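Local coordinates for restriction endonuclease EcoP15I, restriction subunit (Escherichia coli, PDB 4ZCF), which cleaves DNA 25-27 base pairs downstream of one of two inversely oriented 5'-CAGCAG-3' sites, together with Mod subunits and with an ATP-binding helicase-like domain, at residues H483-L488 against W508-V513; E381-E386 against R495-S500; L277-D282 against R537-E542. All blocks are in the same frame, centred on the assembly; numbering follows the deposited sequence.

All three contacts lie at or beside the second of the two parallel sheets in the helicase-like region. Interactions 2 and 3 are buried, while interaction 1 is only partly so. Interaction 1 is loose, with apolar and polar side chains side by side and no hydrogen bond across it. Interaction 2 joins a helix to strand 497-501 through aromatic rings and a salt bridge, away from the AMP. Interaction 3 is built on a lysine bonding a backbone carbonyl, and it reaches the nucleotide. Interactions 1 and 3 share the AMP pocket, and their loops touch each other. Interaction 1 also touches strand 497-501 of interaction 2. Interactions 2 and 3 do not touch.

Interaction 1: H483-L488 against W508-V513; sequences HDKELL and WDNPNV
Lys485 of the short helix 485-488 lies along the loop 508-513, beside Asn510 and Pro511. This loop joins two parallel strands, 497-501 and 513-518, of the second RecA-like sheet of the helicase motor. Its sequence is consistent with motif V of superfamily 2 helicases. The lysine can be followed outward. Lys485 CB is still 5.1 Å from Asn510 ND2. The next atom, CG, comes 3.9 Å from Asn510 ND2. CD runs on past the amide, since the chain is extended beyond CG. CE then comes 4.3 Å from Pro511 CD and 4.4 Å from the backbone O of Asp509. NZ ends near the same carbonyl but makes no hydrogen bond to it. Lys485 NZ is 7.0 Å from Asp509 OD2, which has a long, weak ion pair with Arg537 NH1. The side chains of Lys485 and Asn510 lie alongside, pointing opposite ways.

Asn510 reaches across because its CG is anti to the backbone N (chi1 -170°). Its other amide atom, OD1, turns back to its own loop. A type I turn runs from Asn510 to Val513. Two weak bonds, Asn512 N to Asn510 OD1 and Val513 N to Asn510 O, close it just before strand 513-518 starts. Asp509 also touches the bound AMP, so the loop carries part of the nucleotide pocket.

The second patch is apolar. One turn along the helix from Lys485, Leu488 points its CB toward the loop. Its CD1 approaches the edge of the Trp508 indole, near the ring plane, and both side chains also rest on Ile498. The indole is held by its NE1, which is hydrogen-bonded to Ser500 OG.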
loop_
_atom_site.group_PDB
_atom_site.type_symbol
_atom_site.label_atom_id
_atom_site.label_comp_id
_atom_site.label_asym_id
_atom_site.label_seq_id
_atom_site.Cartn_x
_atom_site.Cartn_y
_atom_site.Cartn_z
ATOM N N HIS C 483 8.717 -17.898 13.084
ATOM C CA HIS C 483 7.286 -17.870 13.373
ATOM C C HIS C 483 6.904 -19.024 14.303
ATOM O O HIS C 483 6.265 -18.791 15.331
ATOM C CB HIS C 483 6.492 -17.950 12.077
ATOM N N ASP C 484 7.345 -20.260 13.960
ATOM C CA ASP C 484 7.077 -21.503 14.698
ATOM C C ASP C 484 7.879 -21.671 16.002
ATOM O O ASP C 484 7.725 -22.697 16.674
ATOM C CB ASP C 484 7.286 -22.706 13.787
ATOM N N LYS C 485 8.710 -20.660 16.369
ATOM C CA LYS C 485 9.576 -20.656 17.559
ATOM C C LYS C 485 8.851 -20.893 18.897
ATOM O O LYS C 485 9.255 -21.778 19.646
ATOM C CB LYS C 485 10.458 -19.397 17.606
ATOM C CG LYS C 485 11.808 -19.637 18.262
ATOM C CD LYS C 485 12.555 -18.337 18.504
ATOM C CE LYS C 485 13.699 -18.518 19.470
ATOM N NZ LYS C 485 14.224 -17.212 19.950
ATOM N N GLU C 486 7.786 -20.117 19.189
ATOM C CA GLU C 486 6.998 -20.234 20.430
ATOM C C GLU C 486 6.223 -21.548 20.463
ATOM O O GLU C 486 5.931 -22.063 21.545
ATOM C CB GLU C 486 6.033 -19.061 20.558
ATOM N N LEU C 487 5.890 -22.076 19.267
ATOM C CA LEU C 487 5.171 -23.332 19.086
ATOM C C LEU C 487 6.070 -24.507 19.442
ATOM O O LEU C 487 5.677 -25.315 20.276
ATOM C CB LEU C 487 4.625 -23.456 17.655
ATOM C CG LEU C 487 3.631 -22.375 17.223
ATOM C CD1 LEU C 487 3.490 -22.337 15.713
ATOM C CD2 LEU C 487 2.271 -22.567 17.889
ATOM N N LEU C 488 7.301 -24.562 18.876
ATOM C CA LEU C 488 8.288 -25.619 19.144
ATOM C C LEU C 488 8.664 -25.764 20.618
ATOM O O LEU C 488 8.959 -26.877 21.051
ATOM C CB LEU C 488 9.579 -25.414 18.326
ATOM C CG LEU C 488 9.695 -26.061 16.938
ATOM C CD1 LEU C 488 11.084 -25.794 16.347
ATOM C CD2 LEU C 488 9.416 -27.584 16.975
ATOM N N TRP C 508 18.741 -20.659 12.684
ATOM C CA TRP C 508 18.571 -21.402 13.911
ATOM C C TRP C 508 19.358 -20.781 15.029
ATOM O O TRP C 508 20.549 -20.674 14.953
ATOM C CB TRP C 508 18.979 -22.847 13.681
ATOM C CG TRP C 508 18.037 -23.500 12.768
ATOM C CD1 TRP C 508 18.180 -23.676 11.441
ATOM C CD2 TRP C 508 16.759 -24.015 13.105
ATOM N NE1 TRP C 508 17.086 -24.290 10.929
ATOM C CE2 TRP C 508 16.192 -24.507 11.937
ATOM C CE3 TRP C 508 16.044 -24.114 14.290
ATOM C CZ2 TRP C 508 14.950 -25.084 11.914
ATOM C CZ3 TRP C 508 14.827 -24.681 14.260
ATOM C CH2 TRP C 508 14.288 -25.165 13.088
ATOM N N ASP C 509 18.677 -20.336 16.063
ATOM C CA ASP C 509 19.336 -20.010 17.285
ATOM C C ASP C 509 18.390 -20.234 18.429
ATOM O O ASP C 509 17.974 -19.308 19.088
ATOM C CB ASP C 509 19.801 -18.563 17.242
ATOM C CG ASP C 509 20.700 -18.208 18.383
ATOM O OD1 ASP C 509 21.061 -19.094 19.155
ATOM O OD2 ASP C 509 21.054 -17.041 18.523
ATOM N N ASN C 510 18.074 -21.482 18.686
ATOM C CA ASN C 510 16.978 -21.808 19.549
ATOM C C ASN C 510 17.600 -22.262 20.821
ATOM O O ASN C 510 18.455 -23.094 20.791
ATOM C CB ASN C 510 16.202 -22.952 18.935
ATOM C CG ASN C 510 14.897 -23.210 19.631
ATOM O OD1 ASN C 510 14.862 -23.645 20.765
ATOM N ND2 ASN C 510 13.815 -22.936 18.948
ATOM N N PRO C 511 17.222 -21.697 21.949
ATOM C CA PRO C 511 17.930 -22.068 23.190
ATOM C C PRO C 511 17.753 -23.542 23.595
ATOM O O PRO C 511 18.701 -24.143 24.093
ATOM C CB PRO C 511 17.349 -21.106 24.234
ATOM C CG PRO C 511 16.010 -20.719 23.702
ATOM C CD PRO C 511 16.145 -20.712 22.208
ATOM N N ASN C 512 16.555 -24.130 23.336
ATOM C CA ASN C 512 16.213 -25.516 23.654
ATOM C C ASN C 512 16.733 -26.589 22.682
ATOM O O ASN C 512 16.394 -27.765 22.843
ATOM C CB ASN C 512 14.716 -25.679 23.969
ATOM C CG ASN C 512 14.278 -25.118 25.312
ATOM O OD1 ASN C 512 14.825 -24.131 25.824
ATOM N ND2 ASN C 512 13.221 -25.688 25.878
ATOM N N VAL C 513 17.586 -26.211 21.709
ATOM C CA VAL C 513 18.202 -27.191 20.807
ATOM C C VAL C 513 19.372 -27.818 21.600
ATOM O O VAL C 513 20.324 -27.116 21.952
ATOM C CB VAL C 513 18.697 -26.520 19.523
#

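Interaction 2: E381-E386 against R495-S500; sequences EHFKLE and RRFIFS
An aromatic cluster of His382, Phe383 and Phe497 joins helix 368-389 to strand 497-501 in the second RecA-like domain. The helix lies against the parallel sheet here, in a buried contact away from the AMP pocket. His382 and Phe497 reach toward each other and form an offset edge-to-face pair. The imidazole turns its edge to one face of the phenyl ring, with centroids 4.7 Å apart and planes at 77°. His382 ND1 is the ring atom nearest Phe497 CZ. His382 CE1 stands over the same phenyl face, offset toward its rim. CE1 also meets the aliphatic start of Arg496, at 3.5 Å from its CG. The far nitrogen of the imidazole, NE2, has a weak hydrogen bond to Pro398 O, which probably steadies the ring's rotation.

The Phe383 side chain runs across that of Phe497. Its CE1 is 3.6 Å from Phe497 CZ, at the edge of the Phe497 ring. The two ring planes are tilted against each other, so the pair is oblique.

Beside the rings lies a charged pair. Glu386 is one turn along the helix from His382, and its CG is anti to the backbone N (chi1 -153°). The extended side chain carries OE1 to within 2.8 Å of Arg496 NH1, forming a salt bridge. The carboxylate and guanidinium planes are 68° apart, so the two groups do not lie flat together. A bend at chi3 turns the guanidinium away from the run of the arginine chain, and Arg496 NE bonds to Pro494 O. The carboxylate also meets the methylene before the guanidinium: Glu386 OE2 is 3.3 Å from Arg496 CD.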
loop_
_atom_site.group_PDB
_atom_site.type_symbol
_atom_site.label_atom_id
_atom_site.label_comp_id
_atom_site.label_asym_id
_atom_site.label_seq_id
_atom_site.Cartn_x
_atom_site.Cartn_y
_atom_site.Cartn_z
ATOM N N GLU C 381 20.135 -40.991 22.192
ATOM C CA GLU C 381 20.714 -39.999 23.096
ATOM C C GLU C 381 19.712 -38.919 23.502
ATOM O O GLU C 381 19.799 -38.412 24.627
ATOM C CB GLU C 381 22.012 -39.399 22.525
ATOM C CG GLU C 381 23.166 -40.388 22.359
ATOM C CD GLU C 381 23.463 -41.311 23.526
ATOM O OE1 GLU C 381 23.703 -40.805 24.647
ATOM O OE2 GLU C 381 23.445 -42.546 23.319
ATOM N N HIS C 382 18.740 -38.597 22.603
ATOM C CA HIS C 382 17.684 -37.606 22.852
ATOM C C HIS C 382 16.726 -38.054 23.938
ATOM O O HIS C 382 16.460 -37.278 24.850
ATOM C CB HIS C 382 16.902 -37.263 21.576
ATOM C CG HIS C 382 15.966 -36.099 21.734
ATOM N ND1 HIS C 382 14.711 -36.101 21.163
ATOM C CD2 HIS C 382 16.136 -34.933 22.400
ATOM C CE1 HIS C 382 14.169 -34.938 21.474
ATOM N NE2 HIS C 382 14.985 -34.206 22.225
ATOM N N PHE C 383 16.209 -39.302 23.840
ATOM C CA PHE C 383 15.275 -39.885 24.809
ATOM C C PHE C 383 15.894 -40.037 26.192
ATOM O O PHE C 383 15.185 -39.874 27.186
ATOM C CB PHE C 383 14.633 -41.178 24.285
ATOM C CG PHE C 383 13.620 -40.948 23.178
ATOM C CD1 PHE C 383 14.017 -40.885 21.847
ATOM C CD2 PHE C 383 12.270 -40.789 23.469
ATOM C CE1 PHE C 383 13.083 -40.663 20.827
ATOM C CE2 PHE C 383 11.335 -40.565 22.446
ATOM C CZ PHE C 383 11.749 -40.508 21.133
ATOM N N LYS C 384 17.233 -40.253 26.255
ATOM C CA LYS C 384 18.014 -40.317 27.498
ATOM C C LYS C 384 18.004 -38.929 28.173
ATOM O O LYS C 384 18.032 -38.829 29.406
ATOM C CB LYS C 384 19.476 -40.744 27.221
ATOM C CG LYS C 384 19.757 -42.260 27.282
ATOM C CD LYS C 384 19.568 -42.909 28.677
ATOM C CE LYS C 384 20.599 -42.523 29.716
ATOM N NZ LYS C 384 20.268 -43.102 31.042
ATOM N N LEU C 385 17.965 -37.865 27.347
ATOM C CA LEU C 385 17.919 -36.484 27.811
ATOM C C LEU C 385 16.471 -36.066 28.045
ATOM O O LEU C 385 16.213 -35.278 28.951
ATOM C CB LEU C 385 18.593 -35.561 26.784
ATOM C CG LEU C 385 18.994 -34.183 27.285
ATOM C CD1 LEU C 385 20.446 -34.152 27.702
ATOM C CD2 LEU C 385 18.765 -33.168 26.232
ATOM N N GLU C 386 15.532 -36.608 27.249
ATOM C CA GLU C 386 14.106 -36.295 27.346
ATOM C C GLU C 386 13.510 -36.726 28.683
ATOM O O GLU C 386 13.007 -35.874 29.413
ATOM C CB GLU C 386 13.332 -36.891 26.173
ATOM C CG GLU C 386 12.075 -36.113 25.836
ATOM C CD GLU C 386 11.526 -36.440 24.467
ATOM O OE1 GLU C 386 10.299 -36.669 24.360
ATOM O OE2 GLU C 386 12.325 -36.493 23.503
ATOM N N ARG C 495 6.194 -32.226 18.660
ATOM C CA ARG C 495 7.368 -31.939 17.810
ATOM C C ARG C 495 8.615 -31.545 18.624
ATOM O O ARG C 495 8.565 -30.632 19.447
ATOM C CB ARG C 495 7.035 -30.872 16.774
ATOM N N ARG C 496 9.711 -32.286 18.421
ATOM C CA ARG C 496 10.993 -32.111 19.116
ATOM C C ARG C 496 12.176 -32.369 18.181
ATOM O O ARG C 496 13.284 -31.899 18.438
ATOM C CB ARG C 496 11.063 -33.013 20.364
ATOM C CG ARG C 496 10.948 -34.507 20.067
ATOM C CD ARG C 496 10.346 -35.292 21.207
ATOM N NE ARG C 496 8.923 -35.528 20.985
ATOM C CZ ARG C 496 8.251 -36.583 21.435
ATOM N NH1 ARG C 496 8.867 -37.516 22.151
ATOM N NH2 ARG C 496 6.957 -36.713 21.172
ATOM N N PHE C 497 11.935 -33.133 17.108
ATOM C CA PHE C 497 12.933 -33.447 16.096
ATOM C C PHE C 497 12.680 -32.529 14.927
ATOM O O PHE C 497 11.535 -32.386 14.508
ATOM C CB PHE C 497 12.851 -34.922 15.662
ATOM C CG PHE C 497 13.132 -35.917 16.765
ATOM C CD1 PHE C 497 14.436 -36.286 17.074
ATOM C CD2 PHE C 497 12.093 -36.501 17.477
ATOM C CE1 PHE C 497 14.694 -37.212 18.090
ATOM C CE2 PHE C 497 12.353 -37.420 18.497
ATOM C CZ PHE C 497 13.651 -37.778 18.787
ATOM N N ILE C 498 13.731 -31.862 14.439
ATOM C CA ILE C 498 13.617 -30.931 13.323
ATOM C C ILE C 498 14.575 -31.314 12.210
ATOM O O ILE C 498 15.752 -31.572 12.453
ATOM C CB ILE C 498 13.791 -29.439 13.763
ATOM C CG1 ILE C 498 12.666 -28.985 14.721
ATOM C CG2 ILE C 498 13.862 -28.496 12.553
ATOM C CD1 ILE C 498 13.020 -29.059 16.227
ATOM N N PHE C 499 14.065 -31.310 10.987
ATOM C CA PHE C 499 14.848 -31.569 9.804
ATOM C C PHE C 499 14.937 -30.270 9.032
ATOM O O PHE C 499 13.923 -29.730 8.588
ATOM C CB PHE C 499 14.229 -32.700 8.976
ATOM C CG PHE C 499 14.432 -34.062 9.594
ATOM C CD1 PHE C 499 13.522 -34.570 10.516
ATOM C CD2 PHE C 499 15.531 -34.843 9.247
ATOM C CE1 PHE C 499 13.709 -35.834 11.086
ATOM C CE2 PHE C 499 15.721 -36.109 9.819
ATOM C CZ PHE C 499 14.806 -36.598 10.732
ATOM N N SER C 500 16.152 -29.735 8.937
ATOM C CA SER C 500 16.430 -28.491 8.237
ATOM C C SER C 500 17.522 -28.697 7.195
ATOM O O SER C 500 18.496 -29.402 7.459
ATOM C CB SER C 500 16.855 -27.411 9.229
ATOM O OG SER C 500 17.213 -26.215 8.557
#

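Interaction 3: L277-D282 against R537-E542; sequences LVKGID and RLPVNE. With AMP (adenosine monophosphate), chain H.
Arg537, whose backbone carbonyl meets Lys279, has N3 of the AMP adenine over one face of its guanidinium, near the rim. It is probably the arginine of motif VI of superfamily 2 helicases. N3 stands 3.3 Å above the guanidinium plane. The two flat groups are tilted against each other and do not stack. The closest pair is Arg537 NH2 and AMP N3, at 3.4 Å. Arg537 NH1 forms a long, weak ion pair with Asp509 OD2.

Behind the arginine, the chain is fastened to Lys279, just before strand 280-285 in the second RecA-like sheet. Lys279 NZ donates a hydrogen bond to Arg537 O at 3.1 Å, nearly in line with the carbonyl (162°). A bend at chi4 (106°) brings NZ to this oxygen. Pro511 O is the strongest partner of NZ. Gly535 O and Val513 O are also within bonding range, so four carbonyls share three N-H groups. Lys279 CE packs on Pro539 CD at 3.8 Å.

Leu538 covers the other end of the contact. It lies against the backbone of Leu277 and Val278, and its CG and CD1 are each 3.4 Å from Leu277 O.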
loop_
_atom_site.group_PDB
_atom_site.type_symbol
_atom_site.label_atom_id
_atom_site.label_comp_id
_atom_site.label_asym_id
_atom_site.label_seq_id
_atom_site.Cartn_x
_atom_site.Cartn_y
_atom_site.Cartn_z
ATOM N N LEU C 277 28.046 -19.208 30.745
ATOM C CA LEU C 277 27.019 -18.343 30.157
ATOM C C LEU C 277 26.436 -19.030 28.924
ATOM O O LEU C 277 25.446 -18.562 28.352
ATOM C CB LEU C 277 27.640 -16.989 29.745
ATOM C CG LEU C 277 28.282 -16.149 30.846
ATOM C CD1 LEU C 277 29.145 -15.044 30.260
ATOM C CD2 LEU C 277 27.241 -15.561 31.774
ATOM N N VAL C 278 27.055 -20.156 28.533
ATOM C CA VAL C 278 26.743 -20.931 27.343
ATOM C C VAL C 278 26.853 -22.452 27.620
ATOM O O VAL C 278 27.511 -22.845 28.578
ATOM C CB VAL C 278 27.702 -20.389 26.241
ATOM C CG1 VAL C 278 28.670 -21.426 25.713
ATOM C CG2 VAL C 278 26.951 -19.680 25.125
ATOM N N LYS C 279 26.169 -23.294 26.822
ATOM C CA LYS C 279 26.206 -24.761 26.976
ATOM C C LYS C 279 27.595 -25.317 26.609
ATOM O O LYS C 279 28.259 -24.782 25.721
ATOM C CB LYS C 279 25.177 -25.440 26.060
ATOM C CG LYS C 279 23.718 -25.227 26.403
ATOM C CD LYS C 279 22.895 -26.249 25.633
ATOM C CE LYS C 279 21.451 -25.859 25.483
ATOM N NZ LYS C 279 21.137 -25.403 24.106
ATOM N N GLY C 280 27.997 -26.400 27.272
ATOM C CA GLY C 280 29.246 -27.092 26.975
ATOM C C GLY C 280 29.063 -27.976 25.756
ATOM O O GLY C 280 27.924 -28.190 25.323
ATOM N N ILE C 281 30.161 -28.496 25.177
ATOM C CA ILE C 281 30.037 -29.341 23.979
ATOM C C ILE C 281 30.361 -30.817 24.237
ATOM O O ILE C 281 31.326 -31.113 24.939
ATOM C CB ILE C 281 30.826 -28.782 22.750
ATOM C CG1 ILE C 281 30.831 -27.227 22.676
ATOM C CG2 ILE C 281 30.388 -29.449 21.424
ATOM C CD1 ILE C 281 29.477 -26.526 22.273
ATOM N N ASP C 282 29.570 -31.730 23.628
ATOM C CA ASP C 282 29.760 -33.182 23.681
ATOM C C ASP C 282 29.745 -33.747 22.262
ATOM O O ASP C 282 28.686 -34.090 21.724
ATOM C CB ASP C 282 28.736 -33.865 24.606
ATOM C CG ASP C 282 29.020 -33.688 26.089
ATOM O OD1 ASP C 282 30.216 -33.599 26.464
ATOM O OD2 ASP C 282 28.051 -33.654 26.878
ATOM N N ARG C 537 23.063 -21.341 23.358
ATOM C CA ARG C 537 22.242 -20.561 24.276
ATOM C C ARG C 537 21.609 -21.385 25.391
ATOM O O ARG C 537 21.261 -22.547 25.191
ATOM C CB ARG C 537 21.196 -19.749 23.506
ATOM C CG ARG C 537 21.706 -18.393 23.003
ATOM C CD ARG C 537 20.721 -17.703 22.061
ATOM N NE ARG C 537 19.355 -17.656 22.598
ATOM C CZ ARG C 537 18.269 -17.349 21.891
ATOM N NH1 ARG C 537 18.372 -17.045 20.603
ATOM N NH2 ARG C 537 17.074 -17.339 22.469
ATOM N N LEU C 538 21.495 -20.774 26.577
ATOM C CA LEU C 538 20.922 -21.400 27.764
ATOM C C LEU C 538 19.414 -21.643 27.589
ATOM O O LEU C 538 18.692 -20.745 27.157
ATOM C CB LEU C 538 21.264 -20.606 29.035
ATOM C CG LEU C 538 22.772 -20.435 29.329
ATOM C CD1 LEU C 538 23.001 -19.516 30.503
ATOM C CD2 LEU C 538 23.464 -21.780 29.586
ATOM N N PRO C 539 18.942 -22.884 27.833
ATOM C CA PRO C 539 17.528 -23.197 27.571
ATOM C C PRO C 539 16.507 -22.560 28.513
ATOM O O PRO C 539 16.849 -22.114 29.608
ATOM C CB PRO C 539 17.500 -24.729 27.632
ATOM C CG PRO C 539 18.589 -25.065 28.577
ATOM C CD PRO C 539 19.676 -24.077 28.311
ATOM N N VAL C 540 15.236 -22.534 28.066
ATOM C CA VAL C 540 14.103 -22.001 28.822
ATOM C C VAL C 540 13.158 -23.120 29.317
ATOM O O VAL C 540 12.900 -24.089 28.584
ATOM C CB VAL C 540 13.370 -20.824 28.112
ATOM C CG1 VAL C 540 14.326 -19.671 27.824
ATOM C CG2 VAL C 540 12.660 -21.269 26.835
ATOM N N ASN C 541 12.682 -23.001 30.576
ATOM C CA ASN C 541 11.763 -23.973 31.187
ATOM C C ASN C 541 10.300 -23.820 30.663
ATOM O O ASN C 541 10.032 -22.917 29.863
ATOM C CB ASN C 541 11.853 -23.952 32.738
ATOM C CG ASN C 541 11.355 -22.696 33.432
ATOM O OD1 ASN C 541 10.271 -22.182 33.162
ATOM N ND2 ASN C 541 12.086 -22.230 34.432
ATOM N N GLU C 542 9.358 -24.695 31.140
ATOM C CA GLU C 542 7.927 -24.697 30.763
ATOM C C GLU C 542 7.226 -23.344 30.977
ATOM O O GLU C 542 6.193 -23.084 30.358
ATOM C CB GLU C 542 7.153 -25.857 31.435
ATOM C CG GLU C 542 7.095 -25.779 32.951
ATOM C CD GLU C 542 6.381 -26.918 33.652
ATOM O OE1 GLU C 542 5.161 -27.093 33.421
ATOM O OE2 GLU C 542 7.027 -27.596 34.484
HETATM P P AMP H . 22.267 -11.556 15.400
HETATM O O1P AMP H . 23.155 -11.952 14.281
HETATM O O2P AMP H . 23.217 -11.204 16.485
HETATM O O3P AMP H . 21.706 -10.245 14.985
HETATM O "O5'" AMP H . 21.146 -12.631 15.763
HETATM C "C5'" AMP H . 21.057 -13.160 17.074
HETATM C "C4'" AMP H . 19.641 -13.438 17.466
HETATM O "O4'" AMP H . 19.581 -13.960 18.822
HETATM C "C3'" AMP H . 18.845 -12.180 17.481
HETATM O "O3'" AMP H . 18.220 -12.012 16.208
HETATM C "C2'" AMP H . 17.881 -12.322 18.588
HETATM O "O2'" AMP H . 16.641 -12.867 18.117
HETATM C "C1'" AMP H . 18.493 -13.303 19.535
HETATM N N9 AMP H . 18.921 -12.743 20.754
HETATM C C8 AMP H . 19.923 -11.892 20.845
HETATM N N7 AMP H . 20.126 -11.562 22.150
HETATM C C5 AMP H . 19.155 -12.351 22.919
HETATM C C6 AMP H . 18.784 -12.541 24.280
HETATM N N6 AMP H . 19.449 -11.840 25.319
HETATM N N1 AMP H . 17.774 -13.401 24.570
HETATM C C2 AMP H . 17.120 -14.063 23.626
HETATM N N3 AMP H . 17.410 -13.936 22.334
HETATM C C4 AMP H . 18.400 -13.114 21.914
#